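Long-range contacts in sialidase B (Streptococcus pneumoniae serotype 4, PDB 4XHX), which hydrolyses alpha-(2->3)-, alpha-(2->6)- and alpha-(2->8)-glycosidic linkages of terminal sialic acid residues in oligosaccharides, glycoproteins and glycolipids: residues I208-T213 and I288-V293; T450-G455 and L466-Y471; S579-G584 and Y633-R638. The protein carries 1 engineered substitution. One frame throughout, in Å; residues are numbered along the deposited sequence. Where two conformers were deposited one is given.

Contact 1: I208-T213 and I288-V293. With OPX ((1s,3R,4S)-1-[(cyclohexylamino)methyl]-3,4-dihydroxycyclopentanesulfonic acid), chain C; JKK (2-[(3-chlorobenzyl)amino]ethanesulfonic acid), chain B.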
loop_
_atom_site.group_PDB
_atom_site.type_symbol
_atom_site.label_atom_id
_atom_site.label_comp_id
_atom_site.label_asym_id
_atom_site.label_seq_id
_atom_site.Cartn_x
_atom_site.Cartn_y
_atom_site.Cartn_z
ATOM N N ILE A 208 0.469 3.113 -0.708
ATOM C CA ILE A 208 0.159 4.530 -0.855
ATOM C C ILE A 208 -1.264 4.789 -1.421
ATOM O O ILE A 208 -1.414 5.424 -2.454
ATOM C CB ILE A 208 1.246 5.258 -1.726
ATOM C CG1 ILE A 208 2.673 4.686 -1.494
ATOM C CG2 ILE A 208 1.231 6.739 -1.470
ATOM C CD1 ILE A 208 3.197 4.762 -0.057
ATOM N N PRO A 209 -2.314 4.287 -0.734
ATOM C CA PRO A 209 -3.688 4.526 -1.192
ATOM C C PRO A 209 -4.097 5.986 -1.053
ATOM O O PRO A 209 -3.625 6.672 -0.130
ATOM C CB PRO A 209 -4.522 3.702 -0.208
ATOM C CG PRO A 209 -3.688 3.666 1.052
ATOM C CD PRO A 209 -2.289 3.489 0.509
ATOM N N THR A 210 -4.961 6.445 -1.961
ATOM C CA THR A 210 -5.664 7.725 -1.827
ATOM C C THR A 210 -7.169 7.535 -2.023
ATOM O O THR A 210 -7.608 6.540 -2.628
ATOM C CB THR A 210 -5.166 8.750 -2.843
ATOM O OG1 THR A 210 -5.703 8.445 -4.146
ATOM C CG2 THR A 210 -3.620 8.748 -2.876
ATOM N N LEU A 211 -7.954 8.467 -1.477
ATOM C CA LEU A 211 -9.397 8.506 -1.693
ATOM C C LEU A 211 -9.828 9.948 -1.770
ATOM O O LEU A 211 -9.334 10.784 -0.996
ATOM C CB LEU A 211 -10.179 7.841 -0.552
ATOM C CG LEU A 211 -10.195 6.327 -0.437
ATOM C CD1 LEU A 211 -10.801 5.940 0.893
ATOM C CD2 LEU A 211 -10.965 5.690 -1.587
ATOM N N TYR A 212 -10.761 10.228 -2.688
ATOM C CA TYR A 212 -11.284 11.578 -2.884
ATOM C C TYR A 212 -12.730 11.540 -3.409
ATOM O O TYR A 212 -13.048 10.822 -4.369
ATOM C CB TYR A 212 -10.371 12.370 -3.831
ATOM C CG TYR A 212 -10.590 13.877 -3.826
ATOM C CD1 TYR A 212 -11.678 14.441 -4.483
ATOM C CD2 TYR A 212 -9.703 14.734 -3.175
ATOM C CE1 TYR A 212 -11.881 15.807 -4.495
ATOM C CE2 TYR A 212 -9.904 16.112 -3.176
ATOM C CZ TYR A 212 -10.991 16.642 -3.844
ATOM O OH TYR A 212 -11.204 18.010 -3.863
ATOM N N THR A 213 -13.607 12.317 -2.780
ATOM C CA THR A 213 -15.023 12.329 -3.159
ATOM C C THR A 213 -15.339 13.481 -4.137
ATOM O O THR A 213 -15.238 14.657 -3.794
ATOM C CB THR A 213 -15.927 12.416 -1.908
ATOM O OG1 THR A 213 -15.585 11.361 -0.991
ATOM C CG2 THR A 213 -17.432 12.333 -2.293
ATOM N N ILE A 288 5.689 7.393 -7.977
ATOM C CA ILE A 288 5.502 7.038 -6.578
ATOM C C ILE A 288 4.830 8.196 -5.873
ATOM O O ILE A 288 5.084 9.351 -6.203
ATOM C CB ILE A 288 6.864 6.662 -5.910
ATOM C CG1 ILE A 288 6.703 6.354 -4.422
ATOM C CG2 ILE A 288 7.899 7.748 -6.134
ATOM C CD1 ILE A 288 7.979 5.751 -3.782
ATOM N N ASP A 289 3.940 7.879 -4.936
ATOM C CA ASP A 289 3.225 8.879 -4.140
ATOM C C ASP A 289 2.312 9.778 -4.979
ATOM O O ASP A 289 2.742 10.782 -5.539
ATOM C CB ASP A 289 4.185 9.732 -3.302
ATOM C CG ASP A 289 4.867 8.941 -2.189
ATOM O OD1 ASP A 289 4.530 7.752 -1.976
ATOM O OD2 ASP A 289 5.746 9.517 -1.523
ATOM N N SER A 290 1.035 9.427 -5.034
ATOM C CA SER A 290 0.080 10.214 -5.801
ATOM C C SER A 290 -0.859 10.979 -4.876
ATOM O O SER A 290 -1.077 10.587 -3.730
ATOM C CB SER A 290 -0.723 9.312 -6.750
ATOM O OG SER A 290 -1.434 8.341 -6.017
ATOM N N SER A 291 -1.428 12.059 -5.400
ATOM C CA SER A 291 -2.380 12.887 -4.670
ATOM C C SER A 291 -3.453 13.407 -5.640
ATOM O O SER A 291 -3.162 13.672 -6.811
ATOM C CB SER A 291 -1.647 14.054 -4.026
ATOM O OG SER A 291 -2.489 14.733 -3.125
ATOM N N ILE A 292 -4.683 13.569 -5.153
ATOM C CA ILE A 292 -5.820 13.939 -6.004
ATOM C C ILE A 292 -6.537 15.194 -5.492
ATOM O O ILE A 292 -6.623 15.427 -4.289
ATOM C CB ILE A 292 -6.877 12.806 -6.057
ATOM C CG1 ILE A 292 -6.289 11.525 -6.643
ATOM C CG2 ILE A 292 -8.119 13.219 -6.891
ATOM C CD1 ILE A 292 -7.285 10.398 -6.661
ATOM N N VAL A 293 -7.043 15.996 -6.415
ATOM C CA VAL A 293 -7.950 17.072 -6.066
ATOM C C VAL A 293 -8.920 17.279 -7.223
ATOM O O VAL A 293 -8.628 16.883 -8.356
ATOM C CB VAL A 293 -7.206 18.385 -5.774
ATOM C CG1 VAL A 293 -6.832 19.092 -7.095
ATOM C CG2 VAL A 293 -8.079 19.280 -4.879
HETATM C CAF OPX C . -20.426 14.915 1.269
HETATM C CAG OPX C . -20.556 16.265 0.646
HETATM C CAH OPX C . -19.225 14.190 0.743
HETATM C CAI OPX C . -19.291 17.079 0.716
HETATM C CAJ OPX C . -17.956 15.022 0.795
HETATM C CAK OPX C . -15.741 16.557 -0.464
HETATM C CAL OPX C . -13.742 16.648 1.012
HETATM C CAM OPX C . -13.338 16.481 -1.323
HETATM C CAO OPX C . -12.367 16.167 0.720
HETATM C CAP OPX C . -12.484 15.509 -0.552
HETATM C CAQ OPX C . -18.105 16.341 0.140
HETATM C CAR OPX C . -14.286 17.062 -0.296
HETATM N NAN OPX C . -16.868 17.153 0.324
HETATM O OAA OPX C . -15.145 19.364 0.738
HETATM O OAB OPX C . -12.907 19.268 -0.037
HETATM O OAC OPX C . -11.948 15.267 1.684
HETATM O OAD OPX C . -13.152 14.300 -0.398
HETATM O OAE OPX C . -14.644 19.333 -1.596
HETATM S SAS OPX C . -14.237 18.831 -0.302
HETATM C CAE JKK B . 9.317 9.515 -2.965
HETATM C CAF JKK B . 10.313 8.646 -3.524
HETATM C CAG JKK B . 8.999 9.403 -1.595
HETATM C CAH JKK B . 10.660 7.586 -1.364
HETATM C CAI JKK B . 8.388 6.819 2.324
HETATM C CAJ JKK B . 7.662 5.525 2.616
HETATM C CAK JKK B . 9.330 8.304 0.678
HETATM C CAM JKK B . 10.971 7.696 -2.732
HETATM C CAN JKK B . 9.671 8.458 -0.795
HETATM N NAL JKK B . 8.563 7.101 0.927
HETATM O OAA JKK B . 7.848 5.687 5.332
HETATM O OAB JKK B . 9.384 4.200 4.143
HETATM O OAC JKK B . 7.090 3.566 4.384
HETATM S SAO JKK B . 8.003 4.692 4.194
HETATM CL CL JKK B . 12.182 6.647 -3.424
#
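Ile-208 to Tyr-212 and Asp-289 to Val-293 run in the same direction, 5° apart, without backbone hydrogen bonds between them; CA of Ile-208 and CA of Asp-289 are 6.3 Å apart. Side chains fill the gap. Ile-208 CG2 lies 3.5 Å from Asp-289 OD1. The other oxygen, Asp-289 OD2, is 3.3 Å from CAG of the JKK ring. This carboxylate therefore sits between the isoleucine branches and JKK. Thr-210 CG2 packs 3.3 Å from Ser-290 O, while Thr-210 OG1 and Ser-290 OG both hydrogen-bond to Ser-222 OG. That hydroxyl thus ties the two segments together from a third strand. Tyr-212 CB rests 3.9 Å from Ile-292 CG2. A chi1 of -164° sets Tyr-212 CG anti to the backbone N and carries the ring over Val-293. Val-293 CA lies over one face, 4.0 Å from the ring centroid in a CH-pi contact. CAP of OPX lies over the centre of the opposite face. Thr-213 N donates to OAD of OPX at 3.1 Å, so the cyclopentane diol is held beside this ring. Strand 205-213 is an edge strand of one four-stranded sheet, paired with 219-226. Strand 286-294 belongs to the next sheet, between 301-308 and 451-459. The contact joins these two adjacent sheets of the propeller.

Contact 2: T450-G455 and L466-Y471. With JKK (2-[(3-chlorobenzyl)amino]ethanesulfonic acid), chain B.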
loop_
_atom_site.group_PDB
_atom_site.type_symbol
_atom_site.label_atom_id
_atom_site.label_comp_id
_atom_site.label_asym_id
_atom_site.label_seq_id
_atom_site.Cartn_x
_atom_site.Cartn_y
_atom_site.Cartn_z
ATOM N N THR A 450 10.726 19.016 -4.667
ATOM C CA THR A 450 10.124 18.565 -3.423
ATOM C C THR A 450 9.419 17.222 -3.626
ATOM O O THR A 450 9.283 16.738 -4.753
ATOM C CB THR A 450 9.163 19.619 -2.849
ATOM O OG1 THR A 450 8.076 19.832 -3.758
ATOM C CG2 THR A 450 9.906 20.930 -2.642
ATOM N N TYR A 451 8.986 16.626 -2.525
ATOM C CA TYR A 451 8.342 15.326 -2.547
ATOM C C TYR A 451 6.848 15.491 -2.314
ATOM O O TYR A 451 6.439 16.107 -1.329
ATOM C CB TYR A 451 8.984 14.422 -1.485
ATOM C CG TYR A 451 10.374 14.009 -1.896
ATOM C CD1 TYR A 451 10.560 12.939 -2.762
ATOM C CD2 TYR A 451 11.493 14.707 -1.465
ATOM C CE1 TYR A 451 11.805 12.565 -3.173
ATOM C CE2 TYR A 451 12.757 14.339 -1.875
ATOM C CZ TYR A 451 12.905 13.263 -2.731
ATOM O OH TYR A 451 14.149 12.860 -3.158
ATOM N N LEU A 452 6.029 14.971 -3.225
ATOM C CA LEU A 452 4.581 15.123 -3.086
ATOM C C LEU A 452 4.070 14.442 -1.819
ATOM O O LEU A 452 4.517 13.356 -1.460
ATOM C CB LEU A 452 3.853 14.566 -4.312
ATOM C CG LEU A 452 2.356 14.863 -4.411
ATOM C CD1 LEU A 452 2.091 16.329 -4.648
ATOM C CD2 LEU A 452 1.700 14.024 -5.483
ATOM N N CYS A 453 3.145 15.093 -1.127
ATOM C CA CYS A 453 2.468 14.447 -0.011
ATOM C C CYS A 453 1.325 13.627 -0.561
ATOM O O CYS A 453 0.394 14.175 -1.147
ATOM C CB CYS A 453 1.943 15.481 0.981
ATOM S SG CYS A 453 3.244 16.541 1.686
ATOM N N PRO A 454 1.394 12.300 -0.387
ATOM C CA PRO A 454 0.352 11.443 -0.952
ATOM C C PRO A 454 -0.979 11.617 -0.242
ATOM O O PRO A 454 -1.007 11.931 0.947
ATOM C CB PRO A 454 0.893 10.037 -0.714
ATOM C CG PRO A 454 1.832 10.176 0.443
ATOM C CD PRO A 454 2.485 11.514 0.216
ATOM N N GLY A 455 -2.069 11.417 -0.981
ATOM C CA GLY A 455 -3.409 11.497 -0.426
ATOM C C GLY A 455 -4.306 12.437 -1.213
ATOM O O GLY A 455 -4.577 12.225 -2.403
ATOM N N LEU A 466 -6.422 25.846 -5.547
ATOM C CA LEU A 466 -6.048 24.444 -5.426
ATOM C C LEU A 466 -4.691 24.328 -4.748
ATOM O O LEU A 466 -3.748 25.021 -5.111
ATOM C CB LEU A 466 -5.971 23.801 -6.807
ATOM C CG LEU A 466 -7.245 23.894 -7.643
ATOM C CD1 LEU A 466 -7.007 23.309 -9.026
ATOM C CD2 LEU A 466 -8.411 23.209 -6.926
ATOM N N ILE A 467 -4.584 23.443 -3.769
ATOM C CA ILE A 467 -3.342 23.333 -3.021
ATOM C C ILE A 467 -2.912 21.886 -2.907
ATOM O O ILE A 467 -3.691 21.029 -2.481
ATOM C CB ILE A 467 -3.455 23.969 -1.605
ATOM C CG1 ILE A 467 -4.013 25.392 -1.700
ATOM C CG2 ILE A 467 -2.081 23.994 -0.915
ATOM C CD1 ILE A 467 -4.083 26.143 -0.383
ATOM N N PHE A 468 -1.677 21.613 -3.312
ATOM C CA PHE A 468 -1.057 20.328 -3.043
ATOM C C PHE A 468 0.131 20.527 -2.115
ATOM O O PHE A 468 1.013 21.336 -2.389
ATOM C CB PHE A 468 -0.579 19.659 -4.330
ATOM C CG PHE A 468 -1.678 19.001 -5.133
ATOM C CD1 PHE A 468 -2.170 17.756 -4.773
ATOM C CD2 PHE A 468 -2.195 19.611 -6.270
ATOM C CE1 PHE A 468 -3.169 17.132 -5.529
ATOM C CE2 PHE A 468 -3.196 18.984 -7.026
ATOM C CZ PHE A 468 -3.673 17.745 -6.653
ATOM N N ALA A 469 0.162 19.783 -1.019
ATOM C CA ALA A 469 1.292 19.859 -0.106
ATOM C C ALA A 469 2.424 19.003 -0.647
ATOM O O ALA A 469 2.197 17.914 -1.202
ATOM C CB ALA A 469 0.894 19.405 1.299
ATOM N N THR A 470 3.639 19.521 -0.514
ATOM C CA THR A 470 4.848 18.754 -0.787
ATOM C C THR A 470 5.827 19.019 0.355
ATOM O O THR A 470 5.615 19.934 1.156
ATOM C CB THR A 470 5.517 19.158 -2.114
ATOM O OG1 THR A 470 6.158 20.438 -1.972
ATOM C CG2 THR A 470 4.500 19.206 -3.258
ATOM N N TYR A 471 6.892 18.227 0.440
ATOM C CA TYR A 471 7.885 18.445 1.488
ATOM C C TYR A 471 9.309 18.355 0.956
ATOM O O TYR A 471 9.585 17.692 -0.045
ATOM C CB TYR A 471 7.693 17.470 2.666
ATOM C CG TYR A 471 7.955 16.012 2.337
ATOM C CD1 TYR A 471 9.230 15.450 2.468
ATOM C CD2 TYR A 471 6.926 15.191 1.919
ATOM C CE1 TYR A 471 9.460 14.111 2.166
ATOM C CE2 TYR A 471 7.142 13.873 1.619
ATOM C CZ TYR A 471 8.400 13.328 1.741
ATOM O OH TYR A 471 8.568 11.994 1.427
HETATM C CAE JKK B . 9.317 9.515 -2.965
HETATM C CAF JKK B . 10.313 8.646 -3.524
HETATM C CAG JKK B . 8.999 9.403 -1.595
HETATM C CAH JKK B . 10.660 7.586 -1.364
HETATM C CAI JKK B . 8.388 6.819 2.324
HETATM C CAJ JKK B . 7.662 5.525 2.616
HETATM C CAK JKK B . 9.330 8.304 0.678
HETATM C CAM JKK B . 10.971 7.696 -2.732
HETATM C CAN JKK B . 9.671 8.458 -0.795
HETATM N NAL JKK B . 8.563 7.101 0.927
HETATM O OAA JKK B . 7.848 5.687 5.332
HETATM O OAB JKK B . 9.384 4.200 4.143
HETATM O OAC JKK B . 7.090 3.566 4.384
HETATM S SAO JKK B . 8.003 4.692 4.194
HETATM CL CL JKK B . 12.182 6.647 -3.424
HETATM O O HOH W 1 -0.232 16.359 -1.928
#
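Two backbone bonds pair Tyr-451 with Tyr-471 as an antiparallel hydrogen-bonded pair. Tyr-451 N donates to Tyr-471 O at 2.8 Å, and Tyr-471 N donates back to Tyr-451 O. Leu-452 and Thr-470 form the next, non-hydrogen-bonded pair, with CA atoms 4.3 Å apart. Cys-453 N then reaches Ala-469 O at 3.0 Å. The touching parts run 118° apart, so pairing is short and the segments diverge.

Among side-chain polar contacts, Thr-450 OG1 donates to Thr-470 OG1 at 2.7 Å. The two side chains cross at about a right angle. Thr-470 OG1 is also bonded to Thr-477 O, so a short polar chain runs from the loop residue Thr-450 through Thr-470 to strand 475-481.

The aromatic contacts centre on Tyr-471. With chi1 at 66°, its CG lies between the backbone N and carbonyl carbon, and the ring folds back over its partner. Tyr-451 CB sits over one face, 3.6 Å from the Tyr-471 centroid. The two rings are near parallel, at 28°, but slid apart, and barely overlap. Cys-453 SG meets the edge of the Tyr-471 ring in its plane, 3.9 Å from CD2, a sulfur-aromatic contact. On the other side of the sheet, Leu-452 CD1 packs loosely on Thr-470 CG2 and Phe-468 CB.

Both tyrosines touch JKK: Tyr-451 CD1 lies 3.6 Å from CAE of its chlorobenzyl ring, and Tyr-471 OH approaches CAK. This is a beta hairpin of strands 451-459 and 466-472 in a sialidase propeller. Its tyrosine face lines the JKK pocket, close to Glu-503 and Tyr-615, the predicted and probable catalytic residues.

Contact 3: S579-G584 and Y633-R638; sequences SGRKGG and YDSWSR. With JKK (2-[(3-chlorobenzyl)amino]ethanesulfonic acid), chain B.
Gly-580 passes close to Asp-634, its CA 3.7 Å from Asp-634 OD2. The same oxygen accepts from Arg-581 N at 2.9 Å, approached from above the carboxylate plane. The other oxygen, Asp-634 OD1, takes two backbone donors of its own loop. Trp-636 N meets it nearly along the C-O bond in an Asx turn, and Ser-637 N comes from above the plane. This carboxylate thus shapes its own turn and fixes the backbone of Arg-581. CB of Arg-581 also packs against OD1.

Arg-581 then stretches out, extended from CG to NE, along Ser-635 and Trp-636. Its NH1 donates to Ser-635 OG at 2.9 Å, a bent bond (134°) with the hydroxyl tilted out of the guanidinium plane. Ser-635 OG is held in turn by Glu-631 OE1. Two nearly straight bonds grip the sulfonate of JKK: Arg-581 NH1 donates to JKK OAC at 2.7 Å and Arg-581 NH2 to JKK OAA at 2.9 Å, both at 176°. Arg-207 and Arg-519 also bond JKK. The three match the arginine triad by which sialidases hold the substrate carboxylate, and the sulfonate probably occupies that place. Trp-636 CE3 lies 3.5 Å above one face of the Arg-581 guanidinium, toward its rim. The indole is steeply inclined to that plane, by 70°, and its CZ3 comes 3.6 Å from OAB of JKK. Arg-581 NH2 has a further acceptor in Gly-552 O.

Arg-581 is also the centre of an inverse gamma turn, closed by a weak bond from Lys-582 N to Gly-580 O.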
loop_
_atom_site.group_PDB
_atom_site.type_symbol
_atom_site.label_atom_id
_atom_site.label_comp_id
_atom_site.label_asym_id
_atom_site.label_seq_id
_atom_site.Cartn_x
_atom_site.Cartn_y
_atom_site.Cartn_z
ATOM N N SER A 579 5.654 1.986 18.803
ATOM C CA SER A 579 6.471 0.801 18.541
ATOM C C SER A 579 6.564 0.435 17.061
ATOM O O SER A 579 7.648 0.163 16.546
ATOM C CB SER A 579 5.941 -0.396 19.336
ATOM O OG SER A 579 6.632 -1.579 18.979
ATOM N N GLY A 580 5.425 0.413 16.376
ATOM C CA GLY A 580 5.430 0.062 14.970
ATOM C C GLY A 580 4.208 0.620 14.264
ATOM O O GLY A 580 3.479 1.440 14.831
ATOM N N ARG A 581 3.984 0.185 13.028
ATOM C CA ARG A 581 2.816 0.643 12.276
ATOM C C ARG A 581 1.672 -0.326 12.529
ATOM O O ARG A 581 1.470 -1.305 11.797
ATOM C CB ARG A 581 3.146 0.791 10.787
ATOM C CG ARG A 581 4.229 1.837 10.536
ATOM C CD ARG A 581 4.417 2.155 9.057
ATOM N NE ARG A 581 5.145 3.419 8.867
ATOM C CZ ARG A 581 5.761 3.766 7.744
ATOM N NH1 ARG A 581 5.759 2.943 6.696
ATOM N NH2 ARG A 581 6.404 4.926 7.674
ATOM N N LYS A 582 0.942 -0.054 13.603
ATOM C CA LYS A 582 -0.112 -0.942 14.069
ATOM C C LYS A 582 -1.004 -0.104 14.957
ATOM O O LYS A 582 -0.687 1.054 15.248
ATOM C CB LYS A 582 0.483 -2.125 14.865
ATOM C CG LYS A 582 1.389 -1.700 16.038
ATOM C CD LYS A 582 2.211 -2.877 16.599
ATOM C CE LYS A 582 3.119 -2.422 17.736
ATOM N NZ LYS A 582 4.025 -3.499 18.268
ATOM N N GLY A 583 -2.115 -0.676 15.396
ATOM C CA GLY A 583 -3.018 0.059 16.262
ATOM C C GLY A 583 -3.702 1.177 15.501
ATOM O O GLY A 583 -3.742 2.321 15.961
ATOM N N GLY A 584 -4.231 0.843 14.325
ATOM C CA GLY A 584 -4.906 1.818 13.495
ATOM C C GLY A 584 -6.062 2.501 14.194
ATOM O O GLY A 584 -6.870 1.851 14.857
ATOM N N TYR A 633 -1.004 -3.612 7.245
ATOM C CA TYR A 633 0.206 -4.331 7.597
ATOM C C TYR A 633 1.238 -3.298 7.995
ATOM O O TYR A 633 1.029 -2.107 7.785
ATOM C CB TYR A 633 0.711 -5.194 6.426
ATOM C CG TYR A 633 1.498 -4.446 5.370
ATOM C CD1 TYR A 633 0.886 -3.521 4.524
ATOM C CD2 TYR A 633 2.851 -4.684 5.204
ATOM C CE1 TYR A 633 1.629 -2.843 3.544
ATOM C CE2 TYR A 633 3.592 -4.024 4.242
ATOM C CZ TYR A 633 2.986 -3.117 3.414
ATOM O OH TYR A 633 3.758 -2.481 2.470
ATOM N N ASP A 634 2.328 -3.741 8.601
ATOM C CA ASP A 634 3.405 -2.822 8.963
ATOM C C ASP A 634 4.332 -2.607 7.762
ATOM O O ASP A 634 5.252 -3.404 7.518
ATOM C CB ASP A 634 4.182 -3.339 10.187
ATOM C CG ASP A 634 5.138 -2.286 10.775
ATOM O OD1 ASP A 634 5.732 -1.508 10.001
ATOM O OD2 ASP A 634 5.284 -2.237 12.019
ATOM N N SER A 635 4.096 -1.523 7.027
ATOM C CA SER A 635 4.856 -1.235 5.806
ATOM C C SER A 635 6.257 -0.666 6.081
ATOM O O SER A 635 6.918 -0.164 5.168
ATOM C CB SER A 635 4.065 -0.279 4.902
ATOM O OG SER A 635 3.930 1.003 5.502
ATOM N N TRP A 636 6.687 -0.715 7.341
ATOM C CA TRP A 636 8.055 -0.341 7.723
ATOM C C TRP A 636 8.848 -1.590 8.048
ATOM O O TRP A 636 10.024 -1.699 7.705
ATOM C CB TRP A 636 8.066 0.577 8.948
ATOM C CG TRP A 636 9.440 1.118 9.290
ATOM C CD1 TRP A 636 10.343 0.586 10.188
ATOM C CD2 TRP A 636 10.069 2.292 8.740
ATOM N NE1 TRP A 636 11.482 1.362 10.222
ATOM C CE2 TRP A 636 11.339 2.414 9.355
ATOM C CE3 TRP A 636 9.678 3.256 7.799
ATOM C CZ2 TRP A 636 12.224 3.455 9.050
ATOM C CZ3 TRP A 636 10.562 4.300 7.499
ATOM C CH2 TRP A 636 11.817 4.388 8.127
ATOM N N SER A 637 8.182 -2.529 8.717
ATOM C CA SER A 637 8.810 -3.770 9.150
ATOM C C SER A 637 9.520 -4.478 8.013
ATOM O O SER A 637 8.929 -4.696 6.955
ATOM C CB SER A 637 7.762 -4.715 9.746
ATOM O OG SER A 637 8.334 -5.986 10.018
ATOM N N ARG A 638 10.787 -4.836 8.229
ATOM C CA ARG A 638 11.507 -5.663 7.258
ATOM C C ARG A 638 11.051 -7.138 7.313
ATOM O O ARG A 638 11.522 -7.973 6.528
ATOM C CB ARG A 638 13.041 -5.543 7.432
ATOM C CG ARG A 638 13.579 -4.091 7.485
ATOM C CD ARG A 638 13.003 -3.204 6.358
ATOM N NE ARG A 638 13.541 -3.582 5.057
ATOM C CZ ARG A 638 13.298 -2.949 3.907
ATOM N NH1 ARG A 638 12.513 -1.882 3.874
ATOM N NH2 ARG A 638 13.854 -3.392 2.783
HETATM C CAE JKK B . 9.317 9.515 -2.965
HETATM C CAF JKK B . 10.313 8.646 -3.524
HETATM C CAG JKK B . 8.999 9.403 -1.595
HETATM C CAH JKK B . 10.660 7.586 -1.364
HETATM C CAI JKK B . 8.388 6.819 2.324
HETATM C CAJ JKK B . 7.662 5.525 2.616
HETATM C CAK JKK B . 9.330 8.304 0.678
HETATM C CAM JKK B . 10.971 7.696 -2.732
HETATM C CAN JKK B . 9.671 8.458 -0.795
HETATM N NAL JKK B . 8.563 7.101 0.927
HETATM O OAA JKK B . 7.848 5.687 5.332
HETATM O OAB JKK B . 9.384 4.200 4.143
HETATM O OAC JKK B . 7.090 3.566 4.384
HETATM S SAO JKK B . 8.003 4.692 4.194
HETATM CL CL JKK B . 12.182 6.647 -3.424
#

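How the contacts relate
The three contacts follow one another along the chain, each closing before the next opens. Contacts 1 and 2 are neighbours, with centres 10 Å apart. Both reach one mixed sheet, where strand 286-294 of contact 1 runs parallel to and beside strand 451-459 of contact 2. Ser-290 O to Gly-455 N, at 3.0 Å, is a probable hydrogen bond between them. Contact 3 joins two loops farther round the propeller. Its centre is about 20 Å from that of contact 1 and 23 Å from that of contact 2, and it touches neither. All three still reach JKK: contacts 1 and 2 border its aromatic ring, contact 3 its sulfonate. Distant parts of the chain thus build one central pocket.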